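Local structure of putative type VI secretion protein (Escherichia coli, 6SKI) at residues E408-W416 with I481-S489; G147-V158 with F256-V267. The protein is a phospholipase effector of the type VI secretion system that binds the VgrG spike and probably cleaves membrane lipids of target cells. All coordinates share one frame; numbering follows the deposited sequence.

How the interactions relate
The two contacts follow one another along the chain and neither nest nor cross. Interaction 2 comes first. Residues 147-158 span the junction of helices 144-154 and 156-178, and residues 256-267 return to them after 97 residues. That excursion includes strands 184-195 and 237-243 of the seven-stranded mixed sheet. Interaction 1 closes later. It brings the end of strand 398-409, in the separate three-stranded sheet, against the chain that leaves helix 476-483. The 64 residues between its segments are helix and loop without strand. The contacts lie on opposite sides of the chain's centre. The centres of interactions 1 and 2 are about 34 Å apart, and their nearest atoms about 18 Å.

Interaction 1: residues E408-W416 with I481-S489; sequences ERMAVPNDW and IIGKYTHCS
Arg409 reaches across to residues 481-489 and grips the carbonyl oxygen of Thr486 with both terminal nitrogens. The grip ties the end of one strand of a three-stranded antiparallel sheet to the chain leaving helix 476-483. Arg409 NH1 and Arg409 NH2 each lie 2.9 Å from Thr486 O. Both bonds are bent, 141° and 142° at the hydrogen, because the two donors share one acceptor. Thr486 O stays close to the guanidinium plane. The bend at chi3 of Arg409 (44°) turns this end onto the carbonyl. Arg409 NH2 also forms a salt bridge with Glu328 of strand 328-341, the stronger polar partner of this side chain.

Val412 CG1 serves two flat groups. It covers one face of the Arg409 guanidinium and sits 3.5 Å from the centroid of the His487 ring, almost on the normal, as a CH-pi contact. His487 NE2 gives a weak hydrogen bond to Pro413 O at 3.4 Å. Pro413 lies square across Tyr485, with Pro413 CG 3.4 Å from Tyr485 CD2. Asp415 OD2 meets the edge of the same ring, 3.7 Å from Tyr485 CE2. A second CH-pi contact follows at Trp416, where Ile482 CG2 stands 3.9 Å from the centroid of the six-membered ring.

Further out, Tyr317 stacks on the His487 ring, and Glu450 OE2 is hydrogen-bonded to Tyr485 OH.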
loop_
_atom_site.group_PDB
_atom_site.type_symbol
_atom_site.label_atom_id
_atom_site.label_comp_id
_atom_site.label_asym_id
_atom_site.label_seq_id
_atom_site.Cartn_x
_atom_site.Cartn_y
_atom_site.Cartn_z
ATOM N N GLU A 408 2.860 -16.335 -23.543
ATOM C CA GLU A 408 3.913 -15.410 -23.937
ATOM C C GLU A 408 3.279 -14.126 -24.444
ATOM O O GLU A 408 2.564 -14.139 -25.450
ATOM C CB GLU A 408 4.812 -16.016 -25.015
ATOM C CG GLU A 408 5.658 -17.177 -24.548
ATOM C CD GLU A 408 5.681 -18.318 -25.545
ATOM O OE1 GLU A 408 6.638 -18.392 -26.344
ATOM O OE2 GLU A 408 4.740 -19.140 -25.532
ATOM N N ARG A 409 3.553 -13.025 -23.757
ATOM C CA ARG A 409 3.135 -11.703 -24.190
ATOM C C ARG A 409 4.298 -10.755 -23.968
ATOM O O ARG A 409 4.995 -10.853 -22.958
ATOM C CB ARG A 409 1.896 -11.220 -23.433
ATOM C CG ARG A 409 1.323 -9.932 -23.980
ATOM C CD ARG A 409 -0.061 -9.662 -23.435
ATOM N NE ARG A 409 -0.140 -9.917 -22.005
ATOM C CZ ARG A 409 -1.023 -9.345 -21.199
ATOM N NH1 ARG A 409 -1.904 -8.484 -21.685
ATOM N NH2 ARG A 409 -1.024 -9.632 -19.907
ATOM N N MET A 410 4.521 -9.851 -24.910
ATOM C CA MET A 410 5.688 -8.987 -24.876
ATOM C C MET A 410 5.261 -7.529 -24.847
ATOM O O MET A 410 4.306 -7.138 -25.525
ATOM C CB MET A 410 6.594 -9.244 -26.080
ATOM C CG MET A 410 7.458 -10.487 -25.948
ATOM S SD MET A 410 9.063 -10.155 -25.208
ATOM C CE MET A 410 9.469 -8.600 -25.990
ATOM N N ALA A 411 5.976 -6.732 -24.053
ATOM C CA ALA A 411 5.785 -5.286 -23.975
ATOM C C ALA A 411 4.363 -4.937 -23.534
ATOM O O ALA A 411 3.607 -4.273 -24.245
ATOM C CB ALA A 411 6.125 -4.620 -25.311
ATOM N N VAL A 412 4.009 -5.398 -22.340
ATOM C CA VAL A 412 2.703 -5.095 -21.763
ATOM C C VAL A 412 2.705 -3.650 -21.277
ATOM O O VAL A 412 3.466 -3.305 -20.363
ATOM C CB VAL A 412 2.351 -6.067 -20.629
ATOM C CG1 VAL A 412 0.869 -5.996 -20.318
ATOM C CG2 VAL A 412 2.746 -7.483 -21.004
ATOM N N PRO A 413 1.882 -2.780 -21.856
ATOM C CA PRO A 413 1.848 -1.384 -21.414
ATOM C C PRO A 413 1.233 -1.232 -20.029
ATOM O O PRO A 413 0.347 -1.988 -19.629
ATOM C CB PRO A 413 0.996 -0.706 -22.489
ATOM C CG PRO A 413 0.094 -1.802 -22.938
ATOM C CD PRO A 413 0.979 -3.002 -22.996
ATOM N N ASN A 414 1.724 -0.234 -19.292
ATOM C CA ASN A 414 1.294 0.039 -17.928
ATOM C C ASN A 414 0.361 1.241 -17.830
ATOM O O ASN A 414 0.311 1.897 -16.784
ATOM C CB ASN A 414 2.513 0.244 -17.029
ATOM C CG ASN A 414 3.183 1.583 -17.252
ATOM O OD1 ASN A 414 3.182 2.113 -18.360
ATOM N ND2 ASN A 414 3.761 2.136 -16.196
ATOM N N ASP A 415 -0.386 1.539 -18.887
ATOM C CA ASP A 415 -1.147 2.776 -18.970
ATOM C C ASP A 415 -2.526 2.698 -18.329
ATOM O O ASP A 415 -3.243 3.701 -18.333
ATOM C CB ASP A 415 -1.301 3.194 -20.433
ATOM C CG ASP A 415 0.020 3.504 -21.090
ATOM O OD1 ASP A 415 0.672 4.485 -20.682
ATOM O OD2 ASP A 415 0.409 2.765 -22.016
ATOM N N TRP A 416 -2.925 1.552 -17.785
ATOM C CA TRP A 416 -4.241 1.448 -17.172
ATOM C C TRP A 416 -4.235 1.879 -15.713
ATOM O O TRP A 416 -5.289 2.252 -15.174
ATOM C CB TRP A 416 -4.767 0.015 -17.297
ATOM C CG TRP A 416 -6.171 -0.133 -16.829
ATOM C CD1 TRP A 416 -6.594 -0.741 -15.688
ATOM C CD2 TRP A 416 -7.343 0.352 -17.486
ATOM N NE1 TRP A 416 -7.961 -0.671 -15.594
ATOM C CE2 TRP A 416 -8.444 -0.002 -16.687
ATOM C CE3 TRP A 416 -7.569 1.051 -18.673
ATOM C CZ2 TRP A 416 -9.750 0.317 -17.038
ATOM C CZ3 TRP A 416 -8.863 1.368 -19.018
ATOM C CH2 TRP A 416 -9.938 1.001 -18.205
ATOM N N ILE A 481 -9.692 -4.017 -25.702
ATOM C CA ILE A 481 -8.746 -2.907 -25.729
ATOM C C ILE A 481 -8.106 -2.718 -24.360
ATOM O O ILE A 481 -6.915 -2.404 -24.254
ATOM C CB ILE A 481 -9.443 -1.624 -26.212
ATOM C CG1 ILE A 481 -10.044 -1.841 -27.599
ATOM C CG2 ILE A 481 -8.472 -0.467 -26.225
ATOM C CD1 ILE A 481 -11.088 -0.821 -27.971
ATOM N N ILE A 482 -8.874 -2.924 -23.291
ATOM C CA ILE A 482 -8.294 -2.860 -21.956
ATOM C C ILE A 482 -7.420 -4.079 -21.699
ATOM O O ILE A 482 -6.422 -3.994 -20.974
ATOM C CB ILE A 482 -9.402 -2.726 -20.898
ATOM C CG1 ILE A 482 -10.147 -1.405 -21.070
ATOM C CG2 ILE A 482 -8.826 -2.798 -19.497
ATOM C CD1 ILE A 482 -11.483 -1.378 -20.377
ATOM N N GLY A 483 -7.753 -5.218 -22.307
ATOM C CA GLY A 483 -6.932 -6.401 -22.181
ATOM C C GLY A 483 -5.557 -6.241 -22.770
ATOM O O GLY A 483 -4.648 -6.994 -22.406
ATOM N N LYS A 484 -5.379 -5.275 -23.673
ATOM C CA LYS A 484 -4.014 -4.929 -24.066
ATOM C C LYS A 484 -3.190 -4.445 -22.879
ATOM O O LYS A 484 -1.965 -4.599 -22.876
ATOM C CB LYS A 484 -4.003 -3.849 -25.147
ATOM C CG LYS A 484 -4.919 -4.084 -26.318
ATOM C CD LYS A 484 -4.778 -2.974 -27.344
ATOM C CE LYS A 484 -5.215 -3.437 -28.725
ATOM N NZ LYS A 484 -6.426 -4.302 -28.670
ATOM N N TYR A 485 -3.833 -3.864 -21.868
ATOM C CA TYR A 485 -3.140 -3.136 -20.816
ATOM C C TYR A 485 -3.177 -3.823 -19.460
ATOM O O TYR A 485 -2.512 -3.353 -18.532
ATOM C CB TYR A 485 -3.730 -1.727 -20.685
ATOM C CG TYR A 485 -3.603 -0.898 -21.936
ATOM C CD1 TYR A 485 -4.506 -1.030 -22.975
ATOM C CD2 TYR A 485 -2.587 0.031 -22.068
ATOM C CE1 TYR A 485 -4.390 -0.277 -24.115
ATOM C CE2 TYR A 485 -2.463 0.788 -23.207
ATOM C CZ TYR A 485 -3.368 0.634 -24.226
ATOM O OH TYR A 485 -3.251 1.393 -25.363
ATOM N N THR A 486 -3.927 -4.908 -19.310
ATOM C CA THR A 486 -3.957 -5.640 -18.052
ATOM C C THR A 486 -2.932 -6.764 -18.084
ATOM O O THR A 486 -2.820 -7.487 -19.076
ATOM C CB THR A 486 -5.352 -6.195 -17.761
ATOM O OG1 THR A 486 -5.272 -7.168 -16.711
ATOM C CG2 THR A 486 -5.936 -6.835 -18.974
ATOM N N HIS A 487 -2.185 -6.900 -16.996
ATOM C CA HIS A 487 -1.149 -7.911 -16.878
ATOM C C HIS A 487 -1.736 -9.175 -16.273
ATOM O O HIS A 487 -2.631 -9.113 -15.428
ATOM C CB HIS A 487 0.006 -7.419 -16.006
ATOM C CG HIS A 487 0.688 -6.196 -16.530
ATOM N ND1 HIS A 487 2.042 -6.147 -16.772
ATOM C CD2 HIS A 487 0.206 -4.972 -16.849
ATOM C CE1 HIS A 487 2.365 -4.946 -17.218
ATOM N NE2 HIS A 487 1.267 -4.215 -17.277
ATOM N N CYS A 488 -1.239 -10.323 -16.721
ATOM C CA CYS A 488 -1.569 -11.596 -16.094
ATOM C C CYS A 488 -0.606 -11.788 -14.930
ATOM O O CYS A 488 0.570 -12.102 -15.131
ATOM C CB CYS A 488 -1.475 -12.741 -17.098
ATOM S SG CYS A 488 -1.869 -14.361 -16.412
ATOM N N SER A 489 -1.104 -11.590 -13.710
ATOM C CA SER A 489 -0.262 -11.631 -12.525
ATOM C C SER A 489 -0.249 -12.990 -11.849
ATOM O O SER A 489 0.681 -13.275 -11.088
ATOM C CB SER A 489 -0.720 -10.572 -11.515
ATOM O OG SER A 489 -2.097 -10.712 -11.221
#

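Interaction 2: residues G147-V158 with F256-V267; sequences GTSILDIFEGVV and FFDINGRSNPGV
The side chains of Arg262 and Glu155 run across each other at about a right angle, yet their flat ends lie only 27° from parallel. They form a salt bridge at the outer side of this contact. Arg262 NH2 faces both carboxylate oxygens, at 3.0 Å from Glu155 OE1 and 3.1 Å from Glu155 OE2. The bond to OE2 is nearly straight, 166° at the hydrogen, and arrives on the syn side. The arginine chain bends at chi2 (84°) and again at chi3, which folds it over Leu151. Leu151 CD1 lies over one face of the guanidinium, displaced toward the rim at Arg262 NH1.

Leu151 and Ile259 lie alongside each other, pointing opposite ways, with Leu151 CD1 3.7 Å from Ile259 CG2. Ile259 begins a type I turn that ends at Arg262. Ile150 stands square to both Ile259 and Phe256. Ile150 CG2 is 3.6 Å from Ile259 CD1, and Ile150 CD1 is 3.7 Å from Phe256 CE1. Phe154 stands across Pro265, with Phe154 CE1 3.4 Å from Pro265 CD, and turns its ring edge to Ser263 O. Beyond Gly266, the centre of an inverse gamma turn, Val267 CG1 packs 3.8 Å from Val157 CG1.

The loop 256-267 thus runs along helix 144-154 and past its junction with helix 156-178, where Glu155 is the N-cap. Helix 198-211 also touches Val157 and Val158, and strand 509-511 adjoins Ile150 and Phe256.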
loop_
_atom_site.group_PDB
_atom_site.type_symbol
_atom_site.label_atom_id
_atom_site.label_comp_id
_atom_site.label_asym_id
_atom_site.label_seq_id
_atom_site.Cartn_x
_atom_site.Cartn_y
_atom_site.Cartn_z
ATOM N N GLY A 147 13.323 -14.815 11.116
ATOM C CA GLY A 147 12.023 -15.037 11.726
ATOM C C GLY A 147 11.417 -13.756 12.262
ATOM O O GLY A 147 10.223 -13.498 12.089
ATOM N N THR A 148 12.239 -12.928 12.908
ATOM C CA THR A 148 11.770 -11.629 13.372
ATOM C C THR A 148 11.374 -10.739 12.200
ATOM O O THR A 148 10.410 -9.977 12.291
ATOM C CB THR A 148 12.846 -10.959 14.226
ATOM O OG1 THR A 148 13.182 -11.814 15.323
ATOM C CG2 THR A 148 12.353 -9.630 14.772
ATOM N N SER A 149 12.096 -10.836 11.081
ATOM C CA SER A 149 11.743 -10.052 9.902
ATOM C C SER A 149 10.405 -10.487 9.317
ATOM O O SER A 149 9.587 -9.644 8.924
ATOM C CB SER A 149 12.842 -10.177 8.851
ATOM O OG SER A 149 13.849 -9.204 9.045
ATOM N N ILE A 150 10.155 -11.794 9.273
ATOM C CA ILE A 150 8.895 -12.286 8.738
ATOM C C ILE A 150 7.753 -11.943 9.682
ATOM O O ILE A 150 6.635 -11.669 9.236
ATOM C CB ILE A 150 8.996 -13.800 8.484
ATOM C CG1 ILE A 150 10.050 -14.086 7.417
ATOM C CG2 ILE A 150 7.663 -14.374 8.047
ATOM C CD1 ILE A 150 10.211 -15.548 7.104
ATOM N N LEU A 151 8.020 -11.906 10.988
ATOM C CA LEU A 151 7.002 -11.465 11.934
ATOM C C LEU A 151 6.754 -9.968 11.836
ATOM O O LEU A 151 5.634 -9.510 12.081
ATOM C CB LEU A 151 7.414 -11.832 13.357
ATOM C CG LEU A 151 6.806 -13.115 13.913
ATOM C CD1 LEU A 151 7.364 -13.407 15.289
ATOM C CD2 LEU A 151 5.297 -13.008 13.946
ATOM N N ASP A 152 7.787 -9.200 11.491
ATOM C CA ASP A 152 7.624 -7.770 11.279
ATOM C C ASP A 152 6.755 -7.498 10.062
ATOM O O ASP A 152 5.910 -6.597 10.082
ATOM C CB ASP A 152 8.992 -7.114 11.117
ATOM C CG ASP A 152 9.644 -6.792 12.444
ATOM O OD1 ASP A 152 10.789 -6.294 12.441
ATOM O OD2 ASP A 152 9.017 -7.044 13.493
ATOM N N ILE A 153 6.958 -8.262 8.990
ATOM C CA ILE A 153 6.099 -8.127 7.816
ATOM C C ILE A 153 4.686 -8.601 8.126
ATOM O O ILE A 153 3.705 -8.026 7.642
ATOM C CB ILE A 153 6.698 -8.883 6.619
ATOM C CG1 ILE A 153 8.124 -8.411 6.361
ATOM C CG2 ILE A 153 5.841 -8.687 5.387
ATOM C CD1 ILE A 153 8.206 -7.034 5.770
ATOM N N PHE A 154 4.555 -9.658 8.928
ATOM C CA PHE A 154 3.232 -10.162 9.278
ATOM C C PHE A 154 2.431 -9.121 10.047
ATOM O O PHE A 154 1.218 -8.985 9.851
ATOM C CB PHE A 154 3.368 -11.448 10.090
ATOM C CG PHE A 154 2.060 -12.073 10.461
ATOM C CD1 PHE A 154 1.698 -12.209 11.788
ATOM C CD2 PHE A 154 1.194 -12.531 9.484
ATOM C CE1 PHE A 154 0.500 -12.788 12.134
ATOM C CE2 PHE A 154 -0.007 -13.109 9.826
ATOM C CZ PHE A 154 -0.355 -13.238 11.152
ATOM N N GLU A 155 3.093 -8.375 10.926
ATOM C CA GLU A 155 2.467 -7.319 11.706
ATOM C C GLU A 155 2.661 -5.949 11.074
ATOM O O GLU A 155 2.564 -4.936 11.770
ATOM C CB GLU A 155 3.025 -7.328 13.126
ATOM C CG GLU A 155 2.316 -8.295 14.050
ATOM C CD GLU A 155 3.201 -8.763 15.185
ATOM O OE1 GLU A 155 4.418 -8.487 15.142
ATOM O OE2 GLU A 155 2.680 -9.407 16.119
ATOM N N GLY A 156 2.935 -5.904 9.771
ATOM C CA GLY A 156 3.383 -4.674 9.146
ATOM C C GLY A 156 2.348 -3.570 9.112
ATOM O O GLY A 156 2.702 -2.395 9.055
ATOM N N VAL A 157 1.062 -3.922 9.123
ATOM C CA VAL A 157 0.019 -2.909 8.971
ATOM C C VAL A 157 0.024 -1.948 10.159
ATOM O O VAL A 157 0.041 -0.720 9.994
ATOM C CB VAL A 157 -1.351 -3.584 8.789
ATOM C CG1 VAL A 157 -2.467 -2.656 9.216
ATOM C CG2 VAL A 157 -1.531 -4.031 7.354
ATOM N N VAL A 158 0.029 -2.495 11.376
ATOM C CA VAL A 158 0.003 -1.652 12.567
ATOM C C VAL A 158 1.310 -0.882 12.708
ATOM O O VAL A 158 1.321 0.293 13.099
ATOM C CB VAL A 158 -0.295 -2.513 13.806
ATOM C CG1 VAL A 158 -0.554 -1.634 15.016
ATOM C CG2 VAL A 158 -1.478 -3.421 13.537
ATOM N N PHE A 256 4.705 -21.598 9.359
ATOM C CA PHE A 256 6.093 -21.423 9.765
ATOM C C PHE A 256 6.253 -21.943 11.185
ATOM O O PHE A 256 5.650 -21.403 12.117
ATOM C CB PHE A 256 6.508 -19.957 9.691
ATOM C CG PHE A 256 6.726 -19.454 8.299
ATOM C CD1 PHE A 256 7.995 -19.132 7.861
ATOM C CD2 PHE A 256 5.664 -19.286 7.434
ATOM C CE1 PHE A 256 8.200 -18.665 6.586
ATOM C CE2 PHE A 256 5.863 -18.818 6.159
ATOM C CZ PHE A 256 7.132 -18.508 5.736
ATOM N N PHE A 257 7.076 -22.979 11.351
ATOM C CA PHE A 257 7.245 -23.592 12.664
ATOM C C PHE A 257 7.799 -22.600 13.677
ATOM O O PHE A 257 7.421 -22.627 14.855
ATOM C CB PHE A 257 8.164 -24.806 12.552
ATOM C CG PHE A 257 8.530 -25.411 13.872
ATOM C CD1 PHE A 257 7.629 -26.198 14.561
ATOM C CD2 PHE A 257 9.779 -25.194 14.423
ATOM C CE1 PHE A 257 7.964 -26.751 15.774
ATOM C CE2 PHE A 257 10.117 -25.745 15.635
ATOM C CZ PHE A 257 9.210 -26.526 16.310
ATOM N N ASP A 258 8.693 -21.717 13.238
ATOM C CA ASP A 258 9.415 -20.864 14.176
ATOM C C ASP A 258 8.511 -19.807 14.798
ATOM O O ASP A 258 8.670 -19.468 15.977
ATOM C CB ASP A 258 10.593 -20.203 13.465
ATOM C CG ASP A 258 11.509 -21.208 12.804
ATOM O OD1 ASP A 258 11.232 -21.590 11.648
ATOM O OD2 ASP A 258 12.509 -21.613 13.433
ATOM N N ILE A 259 7.562 -19.272 14.033
ATOM C CA ILE A 259 6.874 -18.043 14.403
ATOM C C ILE A 259 5.358 -18.161 14.376
ATOM O O ILE A 259 4.676 -17.169 14.640
ATOM C CB ILE A 259 7.327 -16.870 13.513
ATOM C CG1 ILE A 259 7.185 -17.249 12.042
ATOM C CG2 ILE A 259 8.763 -16.493 13.824
ATOM C CD1 ILE A 259 7.812 -16.264 11.100
ATOM N N ASN A 260 4.801 -19.333 14.063
ATOM C CA ASN A 260 3.346 -19.438 13.981
ATOM C C ASN A 260 2.666 -19.231 15.328
ATOM O O ASN A 260 1.444 -19.056 15.369
ATOM C CB ASN A 260 2.927 -20.790 13.401
ATOM C CG ASN A 260 3.565 -21.961 14.115
ATOM O OD1 ASN A 260 4.130 -21.817 15.197
ATOM N ND2 ASN A 260 3.481 -23.134 13.504
ATOM N N GLY A 261 3.423 -19.254 16.426
ATOM C CA GLY A 261 2.818 -19.056 17.732
ATOM C C GLY A 261 2.225 -17.671 17.903
ATOM O O GLY A 261 1.207 -17.500 18.580
ATOM N N ARG A 262 2.859 -16.664 17.304
ATOM C CA ARG A 262 2.361 -15.298 17.398
ATOM C C ARG A 262 0.944 -15.197 16.848
ATOM O O ARG A 262 0.626 -15.753 15.794
ATOM C CB ARG A 262 3.288 -14.347 16.641
ATOM C CG ARG A 262 2.817 -12.903 16.619
ATOM C CD ARG A 262 3.236 -12.155 17.871
ATOM N NE ARG A 262 4.638 -12.380 18.213
ATOM C CZ ARG A 262 5.634 -11.581 17.844
ATOM N NH1 ARG A 262 6.879 -11.862 18.204
ATOM N NH2 ARG A 262 5.387 -10.504 17.113
ATOM N N SER A 263 0.092 -14.479 17.574
ATOM C CA SER A 263 -1.290 -14.295 17.166
ATOM C C SER A 263 -1.377 -13.312 16.003
ATOM O O SER A 263 -0.419 -12.606 15.679
ATOM C CB SER A 263 -2.136 -13.795 18.336
ATOM O OG SER A 263 -1.450 -12.798 19.073
ATOM N N ASN A 264 -2.543 -13.287 15.366
ATOM C CA ASN A 264 -2.755 -12.377 14.252
ATOM C C ASN A 264 -2.613 -10.927 14.714
ATOM O O ASN A 264 -2.873 -10.616 15.883
ATOM C CB ASN A 264 -4.122 -12.625 13.598
ATOM C CG ASN A 264 -5.306 -12.346 14.525
ATOM O OD1 ASN A 264 -5.168 -11.779 15.605
ATOM N ND2 ASN A 264 -6.490 -12.750 14.083
ATOM N N PRO A 265 -2.151 -10.027 13.849
ATOM C CA PRO A 265 -2.059 -8.622 14.244
ATOM C C PRO A 265 -3.442 -8.015 14.391
ATOM O O PRO A 265 -4.391 -8.394 13.701
ATOM C CB PRO A 265 -1.285 -7.987 13.086
ATOM C CG PRO A 265 -1.694 -8.811 11.918
ATOM C CD PRO A 265 -1.750 -10.219 12.445
ATOM N N GLY A 266 -3.553 -7.063 15.309
ATOM C CA GLY A 266 -4.839 -6.447 15.548
ATOM C C GLY A 266 -5.172 -5.410 14.501
ATOM O O GLY A 266 -5.329 -4.228 14.818
ATOM N N VAL A 267 -5.284 -5.838 13.247
ATOM C CA VAL A 267 -5.592 -4.919 12.159
ATOM C C VAL A 267 -7.103 -4.738 12.080
ATOM O O VAL A 267 -7.866 -5.710 12.108
ATOM C CB VAL A 267 -4.994 -5.396 10.824
ATOM C CG1 VAL A 267 -3.545 -5.794 11.019
ATOM C CG2 VAL A 267 -5.773 -6.556 10.232
#